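Local coordinates for vascular protein tyrosine phosphatase 1 (Rattus norvegicus, PDB 3I36) that probably removes phosphate from phosphotyrosine residues of other proteins, here as the catalytic domain of a receptor-type tyrosine phosphatase, at residues A[130-134]-A[135-139]; A[273-276]-A[277-281]; A[232-235]-A[236-240]. All coordinates share one frame; numbering follows the deposited sequence.

Interaction 1 (A[130-134]-A[135-139]); sequences RMVWE and KNVYA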
ATOM      1  N   ARG A 130       0.168  16.551   3.507  1.00 12.45           N
ATOM      2  CA  ARG A 130       1.509  17.089   3.641  1.00 14.18           C
ATOM      3  C   ARG A 130       2.502  16.016   3.204  1.00 11.37           C
ATOM      4  O   ARG A 130       3.491  16.304   2.543  1.00 13.28           O
ATOM      5  CB  ARG A 130       1.779  17.552   5.073  1.00 14.61           C
ATOM      6  CG  ARG A 130       3.036  18.397   5.200  1.00 21.36           C
ATOM      7  CD  ARG A 130       3.006  19.269   6.451  1.00 19.87           C
ATOM      8  NE  ARG A 130       2.639  18.507   7.630  1.00 21.72           N
ATOM      9  CZ  ARG A 130       3.498  18.107   8.559  1.00 24.43           C
ATOM     10  NH1 ARG A 130       3.069  17.408   9.596  1.00 23.63           N
ATOM     11  NH2 ARG A 130       4.781  18.399   8.442  1.00 29.48           N
ATOM     12  N   MET A 131       2.206  14.767   3.533  1.00  9.80           N
ATOM     13  CA  MET A 131       3.064  13.668   3.114  1.00  8.44           C
ATOM     14  C   MET A 131       2.984  13.535   1.604  1.00 11.96           C
ATOM     15  O   MET A 131       3.993  13.388   0.917  1.00 15.53           O
ATOM     16  CB  MET A 131       2.601  12.370   3.732  1.00 12.94           C
ATOM     17  CG  MET A 131       3.392  11.191   3.210  1.00 14.37           C
ATOM     18  SD  MET A 131       3.104   9.703   4.165  1.00 12.49           S
ATOM     19  CE  MET A 131       1.434   9.279   3.705  1.00 10.57           C
ATOM     20  N   VAL A 132       1.761  13.562   1.094  1.00 12.14           N
ATOM     21  CA  VAL A 132       1.554  13.481  -0.338  1.00 12.82           C
ATOM     22  C   VAL A 132       2.392  14.543  -1.010  1.00 15.14           C
ATOM     23  O   VAL A 132       3.088  14.270  -1.980  1.00 13.48           O
ATOM     24  CB  VAL A 132       0.077  13.693  -0.712  1.00 11.66           C
ATOM     25  CG1 VAL A 132      -0.050  14.067  -2.205  1.00 14.68           C
ATOM     26  CG2 VAL A 132      -0.714  12.433  -0.414  1.00 11.19           C
ATOM     27  N   TRP A 133       2.332  15.762  -0.486  1.00 15.04           N
ATOM     28  CA  TRP A 133       3.057  16.860  -1.110  1.00 13.70           C
ATOM     29  C   TRP A 133       4.560  16.711  -0.941  1.00 15.23           C
ATOM     30  O   TRP A 133       5.324  16.710  -1.910  1.00 13.81           O
ATOM     31  CB  TRP A 133       2.651  18.214  -0.543  1.00 11.65           C
ATOM     32  CG  TRP A 133       3.443  19.248  -1.236  1.00 15.47           C
ATOM     33  CD1 TRP A 133       4.554  19.895  -0.774  1.00 17.09           C
ATOM     34  CD2 TRP A 133       3.261  19.671  -2.589  1.00 12.49           C
ATOM     35  NE1 TRP A 133       5.046  20.738  -1.750  1.00 13.15           N
ATOM     36  CE2 TRP A 133       4.270  20.610  -2.874  1.00 13.68           C
ATOM     37  CE3 TRP A 133       2.324  19.356  -3.580  1.00 13.15           C
ATOM     38  CZ2 TRP A 133       4.366  21.248  -4.110  1.00 14.48           C
ATOM     39  CZ3 TRP A 133       2.421  19.990  -4.815  1.00 18.58           C
ATOM     40  CH2 TRP A 133       3.437  20.925  -5.066  1.00 14.80           C
ATOM     41  N   GLU A 134       4.991  16.582   0.303  1.00 13.00           N
ATOM     42  CA  GLU A 134       6.414  16.606   0.591  1.00 16.46           C
ATOM     43  C   GLU A 134       7.143  15.412   0.024  1.00 13.05           C
ATOM     44  O   GLU A 134       8.330  15.484  -0.253  1.00 12.09           O
ATOM     45  CB  GLU A 134       6.647  16.681   2.093  1.00 14.75           C
ATOM     46  CG  GLU A 134       6.157  17.995   2.669  1.00 16.35           C
ATOM     47  CD  GLU A 134       6.353  18.073   4.157  1.00 17.17           C
ATOM     48  OE1 GLU A 134       6.916  17.120   4.744  1.00 17.84           O
ATOM     49  OE2 GLU A 134       5.939  19.096   4.729  1.00 18.76           O
ATOM     50  N   LYS A 135       6.436  14.304  -0.119  1.00  8.66           N
ATOM     51  CA  LYS A 135       7.107  13.093  -0.556  1.00 12.41           C
ATOM     52  C   LYS A 135       6.889  12.815  -2.035  1.00 13.77           C
ATOM     53  O   LYS A 135       7.226  11.745  -2.517  1.00 13.00           O
ATOM     54  CB  LYS A 135       6.701  11.900   0.298  1.00 10.54           C
ATOM     55  CG  LYS A 135       6.958  12.117   1.776  1.00 15.55           C
ATOM     56  CD  LYS A 135       8.388  12.624   2.037  1.00 16.52           C
ATOM     57  CE  LYS A 135       8.647  12.759   3.543  1.00 19.28           C
ATOM     58  NZ  LYS A 135       9.908  13.489   3.862  1.00 13.71           N
ATOM     59  N   ASN A 136       6.345  13.793  -2.750  1.00 15.23           N
ATOM     60  CA  ASN A 136       6.350  13.735  -4.201  1.00 15.74           C
ATOM     61  C   ASN A 136       5.421  12.647  -4.714  1.00 18.65           C
ATOM     62  O   ASN A 136       5.706  11.998  -5.714  1.00 15.34           O
ATOM     63  CB  ASN A 136       7.777  13.475  -4.697  1.00 19.11           C
ATOM     64  CG  ASN A 136       7.960  13.841  -6.146  1.00 24.49           C
ATOM     65  OD1 ASN A 136       7.396  14.822  -6.608  1.00 22.09           O
ATOM     66  ND2 ASN A 136       8.751  13.047  -6.875  1.00 28.36           N
ATOM     67  N   VAL A 137       4.306  12.449  -4.023  1.00 13.29           N
ATOM     68  CA  VAL A 137       3.352  11.422  -4.407  1.00  9.57           C
ATOM     69  C   VAL A 137       2.485  11.906  -5.556  1.00 13.01           C
ATOM     70  O   VAL A 137       1.862  12.949  -5.456  1.00 12.28           O
ATOM     71  CB  VAL A 137       2.472  11.040  -3.201  1.00  8.15           C
ATOM     72  CG1 VAL A 137       1.371  10.086  -3.617  1.00  9.84           C
ATOM     73  CG2 VAL A 137       3.349  10.385  -2.144  1.00  8.69           C
ATOM     74  N   TYR A 138       2.464  11.145  -6.646  1.00  7.84           N
ATOM     75  CA  TYR A 138       1.624  11.456  -7.798  1.00 11.58           C
ATOM     76  C   TYR A 138       0.506  10.425  -7.907  1.00  9.54           C
ATOM     77  O   TYR A 138      -0.477  10.625  -8.605  1.00 12.01           O
ATOM     78  CB  TYR A 138       2.437  11.396  -9.077  1.00 12.69           C
ATOM     79  CG  TYR A 138       3.199  12.659  -9.384  1.00 13.94           C
ATOM     80  CD1 TYR A 138       4.235  13.079  -8.575  1.00 13.45           C
ATOM     81  CD2 TYR A 138       2.886  13.414 -10.493  1.00 13.98           C
ATOM     82  CE1 TYR A 138       4.947  14.245  -8.871  1.00 17.54           C
ATOM     83  CE2 TYR A 138       3.578  14.568 -10.797  1.00 15.61           C
ATOM     84  CZ  TYR A 138       4.607  14.976  -9.990  1.00 16.49           C
ATOM     85  OH  TYR A 138       5.293  16.126 -10.309  1.00 19.24           O
ATOM     86  N   ALA A 139       0.682   9.298  -7.227  1.00 14.09           N
ATOM     87  CA  ALA A 139      -0.302   8.227  -7.297  1.00 15.81           C
ATOM     88  C   ALA A 139      -0.665   7.743  -5.907  1.00 11.69           C
ATOM     89  O   ALA A 139       0.203   7.460  -5.087  1.00 14.11           O
ATOM     90  CB  ALA A 139       0.218   7.059  -8.140  1.00 14.69           C
TER
HETATM   91  O   HOH W   1       9.491  16.197   4.129  1.00 25.09           O

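Interaction 2 (A[273-276]-A[277-281]); sequences YGIV and YDLRM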
ATOM      1  N   TYR A 273       7.903 -14.961  -0.291  1.00 10.74           N
ATOM      2  CA  TYR A 273       8.391 -14.951   1.070  1.00 10.77           C
ATOM      3  C   TYR A 273       9.357 -13.781   1.256  1.00 13.78           C
ATOM      4  O   TYR A 273       9.236 -13.018   2.202  1.00 11.93           O
ATOM      5  CB  TYR A 273       9.080 -16.266   1.394  1.00 10.36           C
ATOM      6  CG  TYR A 273       9.550 -16.333   2.825  1.00 16.00           C
ATOM      7  CD1 TYR A 273       8.738 -16.866   3.815  1.00 21.89           C
ATOM      8  CD2 TYR A 273      10.797 -15.853   3.183  1.00 15.56           C
ATOM      9  CE1 TYR A 273       9.157 -16.924   5.121  1.00 21.27           C
ATOM     10  CE2 TYR A 273      11.232 -15.907   4.491  1.00 18.26           C
ATOM     11  CZ  TYR A 273      10.405 -16.443   5.453  1.00 25.93           C
ATOM     12  OH  TYR A 273      10.829 -16.501   6.755  1.00 30.06           O
ATOM     13  N   GLY A 274      10.306 -13.649   0.338  1.00 11.40           N
ATOM     14  CA  GLY A 274      11.313 -12.602   0.410  1.00 13.99           C
ATOM     15  C   GLY A 274      10.694 -11.223   0.321  1.00 16.89           C
ATOM     16  O   GLY A 274      11.117 -10.287   1.001  1.00 10.95           O
ATOM     17  N   ILE A 275       9.674 -11.097  -0.511  1.00 10.62           N
ATOM     18  CA  ILE A 275       8.991  -9.827  -0.620  1.00 11.19           C
ATOM     19  C   ILE A 275       8.281  -9.497   0.680  1.00 11.96           C
ATOM     20  O   ILE A 275       8.445  -8.409   1.217  1.00 11.31           O
ATOM     21  CB  ILE A 275       7.989  -9.833  -1.777  1.00  9.89           C
ATOM     22  CG1 ILE A 275       8.763  -9.822  -3.095  1.00 12.30           C
ATOM     23  CG2 ILE A 275       7.072  -8.606  -1.704  1.00 12.62           C
ATOM     24  CD1 ILE A 275       7.918 -10.234  -4.293  1.00 16.73           C
ATOM     25  N   VAL A 276       7.494 -10.433   1.195  1.00 10.43           N
ATOM     26  CA  VAL A 276       6.708 -10.120   2.379  1.00 11.68           C
ATOM     27  C   VAL A 276       7.650  -9.878   3.532  1.00 12.96           C
ATOM     28  O   VAL A 276       7.435  -8.983   4.334  1.00 12.27           O
ATOM     29  CB  VAL A 276       5.690 -11.221   2.718  1.00 12.94           C
ATOM     30  CG1 VAL A 276       4.958 -10.884   4.030  1.00 11.16           C
ATOM     31  CG2 VAL A 276       4.700 -11.370   1.541  1.00 11.08           C
ATOM     32  N   TYR A 277       8.707 -10.678   3.603  1.00 11.52           N
ATOM     33  CA  TYR A 277       9.729 -10.469   4.619  1.00 12.60           C
ATOM     34  C   TYR A 277      10.221  -9.023   4.589  1.00 12.75           C
ATOM     35  O   TYR A 277      10.245  -8.315   5.609  1.00  9.77           O
ATOM     36  CB  TYR A 277      10.894 -11.407   4.364  1.00 12.95           C
ATOM     37  CG  TYR A 277      11.868 -11.449   5.503  1.00 13.83           C
ATOM     38  CD1 TYR A 277      11.913 -12.547   6.355  1.00 15.18           C
ATOM     39  CD2 TYR A 277      12.751 -10.397   5.726  1.00 13.31           C
ATOM     40  CE1 TYR A 277      12.807 -12.592   7.404  1.00 15.03           C
ATOM     41  CE2 TYR A 277      13.651 -10.437   6.777  1.00 18.44           C
ATOM     42  CZ  TYR A 277      13.669 -11.541   7.609  1.00 16.28           C
ATOM     43  OH  TYR A 277      14.549 -11.587   8.658  1.00 16.12           O
ATOM     44  N   ASP A 278      10.618  -8.592   3.407  1.00 11.14           N
ATOM     45  CA  ASP A 278      11.050  -7.222   3.199  1.00 11.48           C
ATOM     46  C   ASP A 278       9.971  -6.223   3.641  1.00 11.53           C
ATOM     47  O   ASP A 278      10.252  -5.265   4.352  1.00 11.51           O
ATOM     48  CB  ASP A 278      11.361  -7.024   1.724  1.00 14.98           C
ATOM     49  CG  ASP A 278      12.002  -5.694   1.444  1.00 16.65           C
ATOM     50  OD1 ASP A 278      12.820  -5.227   2.262  1.00 14.02           O
ATOM     51  OD2 ASP A 278      11.697  -5.139   0.381  1.00 13.65           O
ATOM     52  N   LEU A 279       8.736  -6.449   3.224  1.00 12.95           N
ATOM     53  CA  LEU A 279       7.656  -5.570   3.656  1.00 13.37           C
ATOM     54  C   LEU A 279       7.577  -5.511   5.170  1.00 13.03           C
ATOM     55  O   LEU A 279       7.476  -4.428   5.744  1.00 11.78           O
ATOM     56  CB  LEU A 279       6.318  -6.002   3.063  1.00  9.22           C
ATOM     57  CG  LEU A 279       6.275  -5.958   1.532  1.00  9.78           C
ATOM     58  CD1 LEU A 279       4.879  -6.361   1.075  1.00 10.65           C
ATOM     59  CD2 LEU A 279       6.653  -4.576   1.011  1.00  9.81           C
ATOM     60  N   ARG A 280       7.636  -6.671   5.816  1.00 10.58           N
ATOM     61  CA  ARG A 280       7.567  -6.719   7.275  1.00 10.06           C
ATOM     62  C   ARG A 280       8.729  -6.000   7.955  1.00 12.94           C
ATOM     63  O   ARG A 280       8.589  -5.527   9.078  1.00 14.96           O
ATOM     64  CB  ARG A 280       7.550  -8.155   7.773  1.00 12.71           C
ATOM     65  CG  ARG A 280       6.300  -8.918   7.406  1.00 13.38           C
ATOM     66  CD  ARG A 280       5.104  -8.500   8.248  1.00 12.01           C
ATOM     67  NE  ARG A 280       3.969  -9.257   7.760  1.00 13.96           N
ATOM     68  CZ  ARG A 280       3.709 -10.508   8.110  1.00 14.89           C
ATOM     69  NH1 ARG A 280       4.480 -11.124   9.002  1.00 12.71           N
ATOM     70  NH2 ARG A 280       2.673 -11.144   7.565  1.00 14.58           N
ATOM     71  N   MET A 281       9.871  -5.934   7.287  1.00 12.22           N
ATOM     72  CA  MET A 281      11.008  -5.195   7.817  1.00 13.63           C
ATOM     73  C   MET A 281      10.775  -3.698   7.701  1.00 12.44           C
ATOM     74  O   MET A 281      11.577  -2.899   8.193  1.00 13.20           O
ATOM     75  CB  MET A 281      12.295  -5.581   7.084  1.00 10.15           C
ATOM     76  CG  MET A 281      12.802  -6.959   7.435  1.00 11.36           C
ATOM     77  SD  MET A 281      13.192  -7.039   9.185  1.00 16.31           S
ATOM     78  CE  MET A 281      14.422  -5.738   9.313  1.00 17.17           C
TER

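Interaction 3 (A[232-235]-A[236-240]); sequences KQIP and PESPI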
ATOM      1  N   LYS A 232       4.195   5.157 -15.276  1.00 13.90           N
ATOM      2  CA  LYS A 232       5.185   5.319 -16.341  1.00 20.13           C
ATOM      3  C   LYS A 232       5.310   6.788 -16.743  1.00 17.34           C
ATOM      4  O   LYS A 232       6.299   7.203 -17.345  1.00 17.70           O
ATOM      5  CB  LYS A 232       4.802   4.471 -17.547  1.00 20.87           C
ATOM      6  CG  LYS A 232       4.984   2.975 -17.331  1.00 16.43           C
ATOM      7  CD  LYS A 232       4.515   2.229 -18.569  1.00 20.24           C
ATOM      8  CE  LYS A 232       4.686   0.728 -18.423  1.00 27.11           C
ATOM      9  NZ  LYS A 232       4.081   0.057 -19.608  1.00 27.43           N
ATOM     10  N   GLN A 233       4.305   7.570 -16.375  1.00 13.69           N
ATOM     11  CA  GLN A 233       4.218   8.967 -16.781  1.00 12.66           C
ATOM     12  C   GLN A 233       4.759   9.898 -15.709  1.00 13.65           C
ATOM     13  O   GLN A 233       4.809  11.102 -15.896  1.00 16.11           O
ATOM     14  CB  GLN A 233       2.757   9.319 -17.027  1.00 15.39           C
ATOM     15  CG  GLN A 233       2.107   8.396 -18.040  1.00 17.97           C
ATOM     16  CD  GLN A 233       0.642   8.706 -18.242  1.00 31.81           C
ATOM     17  OE1 GLN A 233       0.148   9.730 -17.781  1.00 32.68           O
ATOM     18  NE2 GLN A 233      -0.065   7.815 -18.921  1.00 45.72           N
ATOM     19  N   ILE A 234       5.173   9.311 -14.593  1.00 15.67           N
ATOM     20  CA  ILE A 234       5.438  10.044 -13.376  1.00 16.91           C
ATOM     21  C   ILE A 234       6.938  10.285 -13.219  1.00 15.03           C
ATOM     22  O   ILE A 234       7.742   9.474 -13.666  1.00 19.79           O
ATOM     23  CB  ILE A 234       4.853   9.246 -12.194  1.00 15.65           C
ATOM     24  CG1 ILE A 234       3.331   9.146 -12.351  1.00 18.46           C
ATOM     25  CG2 ILE A 234       5.224   9.851 -10.862  1.00 22.47           C
ATOM     26  CD1 ILE A 234       2.654  10.467 -12.638  1.00 14.18           C
ATOM     27  N   PRO A 235       7.323  11.411 -12.594  1.00 16.49           N
ATOM     28  CA  PRO A 235       8.762  11.660 -12.451  1.00 18.26           C
ATOM     29  C   PRO A 235       9.402  10.622 -11.546  1.00 23.64           C
ATOM     30  O   PRO A 235       8.689   9.854 -10.880  1.00 17.69           O
ATOM     31  CB  PRO A 235       8.819  13.018 -11.750  1.00 22.87           C
ATOM     32  CG  PRO A 235       7.471  13.604 -11.862  1.00 23.34           C
ATOM     33  CD  PRO A 235       6.512  12.471 -11.971  1.00 18.78           C
ATOM     34  N   PRO A 236      10.741  10.625 -11.489  1.00 29.79           N
ATOM     35  CA  PRO A 236      11.491   9.700 -10.634  1.00 31.59           C
ATOM     36  C   PRO A 236      11.299  10.014  -9.164  1.00 20.62           C
ATOM     37  O   PRO A 236      10.902  11.123  -8.800  1.00 20.18           O
ATOM     38  CB  PRO A 236      12.959   9.968 -11.012  1.00 39.64           C
ATOM     39  CG  PRO A 236      12.906  10.724 -12.319  1.00 43.42           C
ATOM     40  CD  PRO A 236      11.627  11.501 -12.273  1.00 35.80           C
ATOM     41  N   GLU A 237      11.618   9.041  -8.326  1.00 16.59           N
ATOM     42  CA  GLU A 237      11.528   9.200  -6.892  1.00 25.22           C
ATOM     43  C   GLU A 237      10.164   9.725  -6.525  1.00 17.92           C
ATOM     44  O   GLU A 237      10.033  10.680  -5.761  1.00 22.63           O
ATOM     45  CB  GLU A 237      12.615  10.156  -6.394  1.00 36.17           C
ATOM     46  CG  GLU A 237      14.009   9.816  -6.890  1.00 42.37           C
ATOM     47  CD  GLU A 237      15.062  10.735  -6.302  1.00 55.13           C
ATOM     48  OE1 GLU A 237      14.974  11.035  -5.089  1.00 55.17           O
ATOM     49  OE2 GLU A 237      15.976  11.152  -7.044  1.00 61.88           O
ATOM     50  N   SER A 238       9.136   9.126  -7.101  1.00 16.97           N
ATOM     51  CA  SER A 238       7.776   9.449  -6.701  1.00 12.37           C
ATOM     52  C   SER A 238       7.153   8.178  -6.152  1.00 14.54           C
ATOM     53  O   SER A 238       6.765   7.297  -6.908  1.00 15.92           O
ATOM     54  CB  SER A 238       6.962   9.970  -7.890  1.00 16.80           C
ATOM     55  OG  SER A 238       5.589  10.074  -7.537  1.00 16.21           O
ATOM     56  N   PRO A 239       7.076   8.075  -4.818  1.00 13.32           N
ATOM     57  CA  PRO A 239       6.574   6.873  -4.155  1.00 10.37           C
ATOM     58  C   PRO A 239       5.102   6.735  -4.457  1.00 11.00           C
ATOM     59  O   PRO A 239       4.383   7.747  -4.510  1.00  9.86           O
ATOM     60  CB  PRO A 239       6.745   7.190  -2.658  1.00 13.43           C
ATOM     61  CG  PRO A 239       7.589   8.386  -2.583  1.00 23.48           C
ATOM     62  CD  PRO A 239       7.420   9.138  -3.866  1.00 12.70           C
ATOM     63  N   ILE A 240       4.652   5.507  -4.659  1.00 10.09           N
ATOM     64  CA  ILE A 240       3.223   5.278  -4.776  1.00 10.50           C
ATOM     65  C   ILE A 240       2.710   5.178  -3.354  1.00  9.47           C
ATOM     66  O   ILE A 240       3.204   4.376  -2.557  1.00  9.30           O
ATOM     67  CB  ILE A 240       2.901   3.972  -5.521  1.00 12.64           C
ATOM     68  CG1 ILE A 240       3.528   4.006  -6.925  1.00 11.18           C
ATOM     69  CG2 ILE A 240       1.382   3.751  -5.600  1.00  8.50           C
ATOM     70  CD1 ILE A 240       3.589   2.648  -7.552  1.00 14.88           C
TER

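Interaction 1 (A[130-134]-A[135-139])
Lys-135 is the first residue to leave helical geometry at the end of helix 125-134, yet its N still bonds to Met-131 O at 2.8 Å. The donor is tilted from that carbonyl plane. The aliphatic part of its side chain turns back over the last turn. CG stands beside the backbone N, and a bend at chi2 (-50°) folds CD back to the carbonyl group of Glu-134. CG meets Met-131 CG at 4.0 Å, where the two chains cross at about a right angle. At the far end, a water accepts from Lys-135 NZ and donates to Glu-134 OE1, with both bonds at 2.8 Å. NZ also bonds to Lys-88 O, and Glu-134 OE2 to Ser-90. A leucine at this position would probably leave Lys-88 O and the bridging water without their charged partner.

Asn-136 has a positive phi of 70° and is the C-prime residue of a Schellman motif. Its N bonds to Trp-133 O at 3.2 Å, from well above the carbonyl plane. Its side chain points away, and ND2 bonds to Glu-237 O.

Val-137 completes the motif. Its N reaches Val-132 O at 3.0 Å, in the carbonyl plane and fairly straight at 158°. Its side chain turns back to the helix, with CB 4.1 Å from Val-132 CG1. This apolar contact is the usual companion of a Schellman helix end.

Leu-200 of strand 196-205 and Leu-241 of strand 240-243 pack against both valines. Met-131 lies on Leu-241 and on strand 114-117. The turn thus delivers the chain from helix 125-134 into strand 139-142, between strands 240-243 and 196-205.

Interaction 2 (A[273-276]-A[277-281])
Tyr-273 and Tyr-277 lie one helical turn apart and point the same way. Tyr-273 CE2 comes to 3.9 Å from Tyr-277 CD1, and the rings meet obliquely. Both have CG anti to the backbone N (chi1 -177° and -169°), which sends the rings out alongside each other. Below them, Tyr-277 N bonds to Tyr-273 O at 2.8 Å. Tyr-273 also makes a cation-pi contact with Lys-24 and packs on helix 28-53.

Gly-274 O accepts from Asp-278 N at 3.0 Å. The Asp-278 carboxylate leads away from this turn to a salt bridge with Arg-259 of helix 249-267.

These i to i+4 bonds are those of a regular alpha-helix, 272-280, in the phosphatase domain. In the chain it comes after helix 249-267, which begins at the end of the probable phosphate-binding loop (Cys-244 to Arg-250), and before the segment leading to Gln-288, a probable substrate-binding residue.

Ile-275 O accepts from Leu-279 N at 2.8 Å, nearly along the C=O axis. Ile-275 CG2 meets Leu-279 CD1 at 4.2 Å, with the two side chains side by side. Both are buried and face helix 249-267.

Val-276 O takes Arg-280 N at 2.8 Å. Val-276 CG1 touches Arg-280 CG at 4.1 Å and lies over one face of the guanidinium. The arginine chain bends at chi2 (-75°), which brings its end back beside the valine. Arg-280 NE and NH2 bond to Met-286 O and Val-287 O, fixing this buried guanidinium to the segment just before Gln-288. Val-276 also packs on Tyr-293 and Leu-296 of helix 290-305.

Interaction 3 (A[232-235]-A[236-240])
Ile-234 lays its CG2 methyl against the side chain of Ser-238, 3.4 Å from Ser-238 CB and as close to its OG. The carbon pair is tighter than usual. With CG2 anti to the backbone N, the methyl lies on the serine's side while CG1 leads away. Ser-238 meets this methyl with both CB and OG, and OG is itself anti to its own N (chi1 171°). The hydroxyl is buried and bonds to Asn-136 O, with a weak bond from Tyr-138 N.

Pro-235 O lies 3.5 Å from Ser-238 CB, so the serine touches the backbone of the turn as well as the isoleucine. Pro-235 and Pro-236 both take polyproline II backbone angles. Pro-235 CB sits 3.2 Å from Pro-236 CD, a close approach expected for trans-linked prolines. Two successive rings restrict the backbone here. The chain then turns at Glu-237, which has a positive phi (51°), and comes back with the Ser-238 side chain facing Ile-234.

Ile-234 and Pro-235 also pack on Tyr-138. The loop carries the chain from helix 218-231 into strand 240-243, whose first residue, Ile-240, touches that helix and pairs with strand 114-117.

From the N terminus, interaction 1 comes first. It closes the turn between helix 125-134 and strand 139-142. Interaction 3 follows and forms the connection from helix 218-231 to strand 240-243. Interaction 2 comes last, within helix 272-280. The three are in series; none nests or crosses. Interactions 1 and 3 touch, with centres about 11 Å apart. Both lead into neighbouring parallel strands of the central sheet, and probable hydrogen bonds linking Asn-136 with Glu-237 and Ser-238 join their turns. Interaction 2 stands apart, its centre about 24 Å from that of interaction 1 and 22 Å from that of interaction 3. It joins the helices 28-53, 249-267 and 290-305.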